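Local atomic coordinates of aldehyde dehydrogenase (Bartonella henselae, PDB entry 3I44), a protein that probably oxidises aldehydes to the corresponding carboxylic acids, with NAD+ or NADP+ as electron acceptor. Residues F28-L33 with V220-N225; L95-K100 with A208-E213. The protein carries 1 engineered substitution. One frame throughout, in Å; residues are numbered along the deposited sequence.

Contact 1 of 2, residues F28-L33 with V220-N225; sequences FYINGL and VFNLIN
With CG of Asn-222 turned beside its own backbone N (chi1 -52°), the amide reaches across to residues 28-33, and OD1 takes the N-H of Asn-31 at 3.0 Å. That bond is almost straight (174° at the hydrogen) and arrives nearly along the C=O axis. ND2 is held by the carbonyls of Gly-219 and Met-192, which fixes the amide's rotation. Phe-28 likewise has CG beside its backbone N (chi1 -58°), which lays one ring face over CA of Ile-224, a CH-pi contact 4.3 Å from the ring centroid. Next to it, CG2 of Ile-224 fits against CD1 of Ile-30 at 3.9 Å. Tyr-29 instead has CG opposite its backbone N; the edge of its ring at CD2 lies 3.7 Å from Phe-221 O, and its OH bonds to Asp-212. The backbones of Tyr-29 and Leu-223 exchange two hydrogen bonds, Leu-223 N to Tyr-29 O being 2.8 Å long. A water joins Gly-32 N to Phe-221 O. This is a single antiparallel bridge, made where an N-terminal beta hairpin with a type I' turn at Ile-30 to Leu-33 lies beside the final strand of a beta-alpha-beta unit, 191-195 to 221-223.

Contact 2 of 2, residues L95-K100 with A208-E213; sequences LEIYEK and AEILDE
Ile-97 and Ile-210 point at each other from facing helices, and their side chains run past one another in opposite directions. The touching branches are the two CG2 methyls, 3.7 Å apart, each anti to its own backbone N. CG2 of Ile-210 also rests 3.8 Å from the backbone N of Tyr-98, so this methyl sits close against the helix backbone as well as against a side chain. The longer branch of Ile-210 crosses the base of the Tyr-98 side chain obliquely, its CD1 4.1 Å from Tyr-98 CD1. The phenol is held at its far end by Thr-125 O, which takes the hydroxyl hydrogen bond and ties this helix to helix 117-141.

The two short helical segments approach to 9.1 Å between axes, with an angle of 131° between their directions. They belong to helices 84-100 and 202-213; the second is the connection of a right-handed beta-alpha-beta crossover between parallel strands 191-195 and 221-223, as in the Rossmann-like cofactor-binding domain of aldehyde dehydrogenases. Helix 84-100 packs against this crossover helix and also against helix 117-141, which Leu-95 touches.

Toward solvent, Glu-213 extends its chain across the flank of Ile-97, whose CD1 lies 4.0 Å from Glu-213 CG, while CG2 of the same isoleucine approaches the carboxylate at OE2, 3.6 Å away. Lys-100 meets the carboxylate, its side chain crossing that of Glu-213 at about a right angle. A bend at chi3 (68°) in the otherwise extended lysine directs NZ to Glu-213 OE1, 2.8 Å away, through the syn lone pair of that oxygen. OE2 lies farther off, at 4.2 Å from NZ, so the lysine is bonded through one carboxylate oxygen.

Helix 202-213 and strand 221-223 follow one another in the chain, so contacts 1 and 2 grip successive elements of one crossover. Their centres lie 15 Å apart, yet they touch directly. Tyr-29 OH of contact 1 and Asp-212 OD1 of contact 2 are 2.6 Å apart, probably hydrogen-bonded, and the Phe-221 ring packs on the helix with CG 3.4 Å from Leu-211 CD2 and CE2 3.9 Å from Ala-208 CB. The helix thus meets helix 84-100 through Ile-210 and Glu-213, strand 221-223 through Ala-208 and Leu-211, and Tyr-29 of the hairpin through Asp-212. The bound sodium ion, at the site of Ile-46, Glu-112 and Ile-199, is about 11 Å from the Asn-225 side chain.

Contact 1 of 2, residues F28-L33 with V220-N225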
loop_
_atom_site.group_PDB
_atom_site.type_symbol
_atom_site.label_atom_id
_atom_site.label_comp_id
_atom_site.label_asym_id
_atom_site.label_seq_id
_atom_site.Cartn_x
_atom_site.Cartn_y
_atom_site.Cartn_z
ATOM N N PHE A 28 30.099 0.671 -10.671
ATOM C CA PHE A 28 28.815 1.156 -10.144
ATOM C C PHE A 28 28.823 2.694 -10.138
ATOM O O PHE A 28 29.884 3.290 -10.140
ATOM C CB PHE A 28 28.580 0.634 -8.727
ATOM C CG PHE A 28 28.579 -0.875 -8.607
ATOM C CD1 PHE A 28 28.153 -1.680 -9.642
ATOM C CD2 PHE A 28 28.983 -1.480 -7.423
ATOM C CE1 PHE A 28 28.152 -3.059 -9.521
ATOM C CE2 PHE A 28 28.960 -2.866 -7.282
ATOM C CZ PHE A 28 28.555 -3.661 -8.340
ATOM N N TYR A 29 27.650 3.321 -10.187
ATOM C CA TYR A 29 27.552 4.783 -10.161
ATOM C C TYR A 29 27.035 5.196 -8.777
ATOM O O TYR A 29 25.840 5.021 -8.435
ATOM C CB TYR A 29 26.675 5.324 -11.294
ATOM C CG TYR A 29 26.655 6.841 -11.386
ATOM C CD1 TYR A 29 27.717 7.547 -11.947
ATOM C CD2 TYR A 29 25.569 7.564 -10.927
ATOM C CE1 TYR A 29 27.704 8.949 -12.042
ATOM C CE2 TYR A 29 25.530 8.943 -11.023
ATOM C CZ TYR A 29 26.606 9.638 -11.564
ATOM O OH TYR A 29 26.556 11.011 -11.632
ATOM N N ILE A 30 27.969 5.663 -7.948
ATOM C CA ILE A 30 27.673 5.983 -6.568
ATOM C C ILE A 30 28.232 7.375 -6.252
ATOM O O ILE A 30 29.405 7.641 -6.486
ATOM C CB ILE A 30 28.242 4.954 -5.582
ATOM C CG1 ILE A 30 27.711 3.542 -5.902
ATOM C CG2 ILE A 30 27.852 5.364 -4.150
ATOM C CD1 ILE A 30 28.303 2.360 -5.040
ATOM N N ASN A 31 27.361 8.251 -5.752
ATOM C CA ASN A 31 27.733 9.585 -5.345
ATOM C C ASN A 31 28.432 10.377 -6.450
ATOM O O ASN A 31 29.447 11.015 -6.226
ATOM C CB ASN A 31 28.595 9.518 -4.071
ATOM C CG ASN A 31 28.445 10.755 -3.191
ATOM O OD1 ASN A 31 27.457 11.501 -3.256
ATOM N ND2 ASN A 31 29.422 10.960 -2.345
ATOM N N GLY A 32 27.867 10.333 -7.652
ATOM C CA GLY A 32 28.355 11.137 -8.760
ATOM C C GLY A 32 29.554 10.583 -9.517
ATOM O O GLY A 32 30.034 11.245 -10.404
ATOM N N LEU A 33 30.005 9.372 -9.187
ATOM C CA LEU A 33 31.216 8.787 -9.771
ATOM C C LEU A 33 31.035 7.310 -10.101
ATOM O O LEU A 33 30.362 6.574 -9.354
ATOM C CB LEU A 33 32.391 8.883 -8.778
ATOM C CG LEU A 33 32.919 10.281 -8.409
ATOM C CD1 LEU A 33 34.005 10.159 -7.341
ATOM C CD2 LEU A 33 33.464 11.004 -9.637
ATOM N N VAL A 220 22.049 11.751 -5.503
ATOM C CA VAL A 220 20.598 11.743 -5.749
ATOM C C VAL A 220 20.190 10.441 -6.438
ATOM O O VAL A 220 19.193 9.800 -6.060
ATOM C CB VAL A 220 20.193 12.978 -6.564
ATOM C CG1 VAL A 220 18.722 12.943 -6.946
ATOM C CG2 VAL A 220 20.535 14.267 -5.747
ATOM N N PHE A 221 20.964 10.049 -7.443
ATOM C CA PHE A 221 20.722 8.824 -8.140
ATOM C C PHE A 221 21.951 7.925 -8.065
ATOM O O PHE A 221 23.045 8.353 -8.389
ATOM C CB PHE A 221 20.350 9.104 -9.609
ATOM C CG PHE A 221 20.295 7.876 -10.441
ATOM C CD1 PHE A 221 19.138 7.093 -10.481
ATOM C CD2 PHE A 221 21.430 7.449 -11.144
ATOM C CE1 PHE A 221 19.100 5.919 -11.226
ATOM C CE2 PHE A 221 21.410 6.293 -11.886
ATOM C CZ PHE A 221 20.240 5.519 -11.947
ATOM N N ASN A 222 21.747 6.659 -7.688
ATOM C CA ASN A 222 22.852 5.701 -7.567
ATOM C C ASN A 222 22.462 4.378 -8.210
ATOM O O ASN A 222 21.300 3.944 -8.103
ATOM C CB ASN A 222 23.223 5.474 -6.087
ATOM C CG ASN A 222 23.469 6.755 -5.357
ATOM O OD1 ASN A 222 24.593 7.260 -5.339
ATOM N ND2 ASN A 222 22.387 7.345 -4.775
ATOM N N LEU A 223 23.415 3.747 -8.896
ATOM C CA LEU A 223 23.182 2.490 -9.582
ATOM C C LEU A 223 24.211 1.458 -9.122
ATOM O O LEU A 223 25.427 1.712 -9.187
ATOM C CB LEU A 223 23.203 2.664 -11.125
ATOM C CG LEU A 223 22.959 1.375 -11.966
ATOM C CD1 LEU A 223 22.456 1.683 -13.378
ATOM C CD2 LEU A 223 24.231 0.525 -12.075
ATOM N N ILE A 224 23.710 0.340 -8.612
ATOM C CA ILE A 224 24.537 -0.827 -8.326
ATOM C C ILE A 224 23.925 -2.022 -9.050
ATOM O O ILE A 224 22.702 -2.153 -9.109
ATOM C CB ILE A 224 24.665 -1.140 -6.804
ATOM C CG1 ILE A 224 23.289 -1.410 -6.179
ATOM C CG2 ILE A 224 25.415 -0.014 -6.102
ATOM C CD1 ILE A 224 23.314 -1.792 -4.716
ATOM N N ASN A 225 24.758 -2.856 -9.654
ATOM C CA ASN A 225 24.281 -4.108 -10.248
ATOM C C ASN A 225 24.285 -5.200 -9.198
ATOM O O ASN A 225 24.935 -5.078 -8.144
ATOM C CB ASN A 225 25.127 -4.503 -11.462
ATOM C CG ASN A 225 24.871 -3.613 -12.663
ATOM O OD1 ASN A 225 25.800 -3.086 -13.285
ATOM N ND2 ASN A 225 23.603 -3.410 -12.972
HETATM O O HOH W 1 25.015 9.988 -7.671
#

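Contact 2 of 2, residues L95-K100 with A208-E213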
loop_
_atom_site.group_PDB
_atom_site.type_symbol
_atom_site.label_atom_id
_atom_site.label_comp_id
_atom_site.label_asym_id
_atom_site.label_seq_id
_atom_site.Cartn_x
_atom_site.Cartn_y
_atom_site.Cartn_z
ATOM N N LEU A 95 15.654 14.515 -20.337
ATOM C CA LEU A 95 14.978 14.222 -21.582
ATOM C C LEU A 95 15.813 14.640 -22.801
ATOM O O LEU A 95 15.932 13.885 -23.756
ATOM C CB LEU A 95 13.631 14.934 -21.640
ATOM C CG LEU A 95 12.809 14.692 -22.920
ATOM C CD1 LEU A 95 12.592 13.170 -23.167
ATOM C CD2 LEU A 95 11.471 15.432 -22.870
ATOM N N GLU A 96 16.345 15.863 -22.762
ATOM C CA GLU A 96 17.187 16.371 -23.847
ATOM C C GLU A 96 18.380 15.440 -24.100
ATOM O O GLU A 96 18.645 15.102 -25.240
ATOM C CB GLU A 96 17.678 17.784 -23.546
ATOM C CG GLU A 96 18.790 18.196 -24.465
ATOM C CD GLU A 96 19.234 19.616 -24.260
ATOM O OE1 GLU A 96 19.090 20.163 -23.157
ATOM O OE2 GLU A 96 19.773 20.165 -25.220
ATOM N N ILE A 97 19.088 15.018 -23.053
ATOM C CA ILE A 97 20.223 14.125 -23.249
ATOM C C ILE A 97 19.742 12.717 -23.658
ATOM O O ILE A 97 20.360 12.066 -24.480
ATOM C CB ILE A 97 21.163 14.095 -22.008
ATOM C CG1 ILE A 97 21.788 15.491 -21.786
ATOM C CG2 ILE A 97 22.210 13.030 -22.178
ATOM C CD1 ILE A 97 22.050 15.831 -20.314
ATOM N N TYR A 98 18.620 12.268 -23.104
ATOM C CA TYR A 98 18.025 10.984 -23.486
ATOM C C TYR A 98 17.751 10.914 -24.971
ATOM O O TYR A 98 18.113 9.922 -25.614
ATOM C CB TYR A 98 16.738 10.731 -22.708
ATOM C CG TYR A 98 16.092 9.364 -22.882
ATOM C CD1 TYR A 98 16.348 8.308 -21.976
ATOM C CD2 TYR A 98 15.189 9.134 -23.909
ATOM C CE1 TYR A 98 15.704 7.054 -22.118
ATOM C CE2 TYR A 98 14.563 7.910 -24.055
ATOM C CZ TYR A 98 14.829 6.870 -23.163
ATOM O OH TYR A 98 14.184 5.667 -23.355
ATOM N N GLU A 99 17.161 11.979 -25.528
ATOM C CA GLU A 99 16.891 12.024 -26.964
ATOM C C GLU A 99 18.201 12.032 -27.757
ATOM O O GLU A 99 18.319 11.331 -28.783
ATOM C CB GLU A 99 15.986 13.202 -27.389
ATOM C CG GLU A 99 14.519 13.095 -27.036
ATOM C CD GLU A 99 13.768 11.935 -27.714
ATOM O OE1 GLU A 99 14.326 11.238 -28.599
ATOM O OE2 GLU A 99 12.579 11.726 -27.364
ATOM N N LYS A 100 19.186 12.790 -27.286
ATOM C CA LYS A 100 20.489 12.821 -27.960
ATOM C C LYS A 100 21.106 11.421 -28.006
ATOM O O LYS A 100 21.725 11.050 -28.990
ATOM C CB LYS A 100 21.458 13.811 -27.305
ATOM C CG LYS A 100 22.866 13.841 -27.975
ATOM C CD LYS A 100 23.736 14.988 -27.461
ATOM C CE LYS A 100 24.119 14.759 -26.003
ATOM N NZ LYS A 100 25.152 15.718 -25.492
ATOM N N ALA A 208 22.219 5.932 -16.435
ATOM C CA ALA A 208 23.085 6.530 -15.419
ATOM C C ALA A 208 23.981 7.597 -16.022
ATOM O O ALA A 208 24.118 8.664 -15.444
ATOM C CB ALA A 208 23.926 5.469 -14.694
ATOM N N GLU A 209 24.620 7.292 -17.150
ATOM C CA GLU A 209 25.449 8.289 -17.839
ATOM C C GLU A 209 24.648 9.504 -18.287
ATOM O O GLU A 209 25.171 10.604 -18.315
ATOM C CB GLU A 209 26.124 7.701 -19.075
ATOM C CG GLU A 209 27.163 6.637 -18.797
ATOM C CD GLU A 209 27.770 6.095 -20.103
ATOM O OE1 GLU A 209 28.034 6.875 -21.020
ATOM O OE2 GLU A 209 27.930 4.890 -20.247
ATOM N N ILE A 210 23.410 9.286 -18.733
ATOM C CA ILE A 210 22.524 10.400 -19.080
ATOM C C ILE A 210 22.349 11.337 -17.880
ATOM O O ILE A 210 22.527 12.554 -18.019
ATOM C CB ILE A 210 21.220 9.902 -19.668
ATOM C CG1 ILE A 210 21.519 9.301 -21.048
ATOM C CG2 ILE A 210 20.164 11.046 -19.845
ATOM C CD1 ILE A 210 20.427 8.367 -21.615
ATOM N N LEU A 211 22.094 10.765 -16.697
ATOM C CA LEU A 211 21.806 11.537 -15.491
ATOM C C LEU A 211 23.066 12.270 -15.019
ATOM O O LEU A 211 23.027 13.395 -14.556
ATOM C CB LEU A 211 21.253 10.648 -14.357
ATOM C CG LEU A 211 19.724 10.650 -14.272
ATOM C CD1 LEU A 211 19.088 10.196 -15.593
ATOM C CD2 LEU A 211 19.267 9.773 -13.103
ATOM N N ASP A 212 24.194 11.626 -15.202
ATOM C CA ASP A 212 25.461 12.221 -14.837
ATOM C C ASP A 212 25.763 13.430 -15.728
ATOM O O ASP A 212 26.178 14.457 -15.242
ATOM C CB ASP A 212 26.533 11.163 -14.989
ATOM C CG ASP A 212 27.898 11.663 -14.599
ATOM O OD1 ASP A 212 28.072 12.136 -13.477
ATOM O OD2 ASP A 212 28.791 11.534 -15.425
ATOM N N GLU A 213 25.529 13.288 -17.036
ATOM C CA GLU A 213 25.712 14.387 -17.996
ATOM C C GLU A 213 24.722 15.534 -17.732
ATOM O O GLU A 213 25.021 16.701 -17.998
ATOM C CB GLU A 213 25.575 13.879 -19.429
ATOM C CG GLU A 213 25.918 14.946 -20.500
ATOM C CD GLU A 213 25.867 14.445 -21.953
ATOM O OE1 GLU A 213 25.865 15.310 -22.864
ATOM O OE2 GLU A 213 25.817 13.214 -22.195
#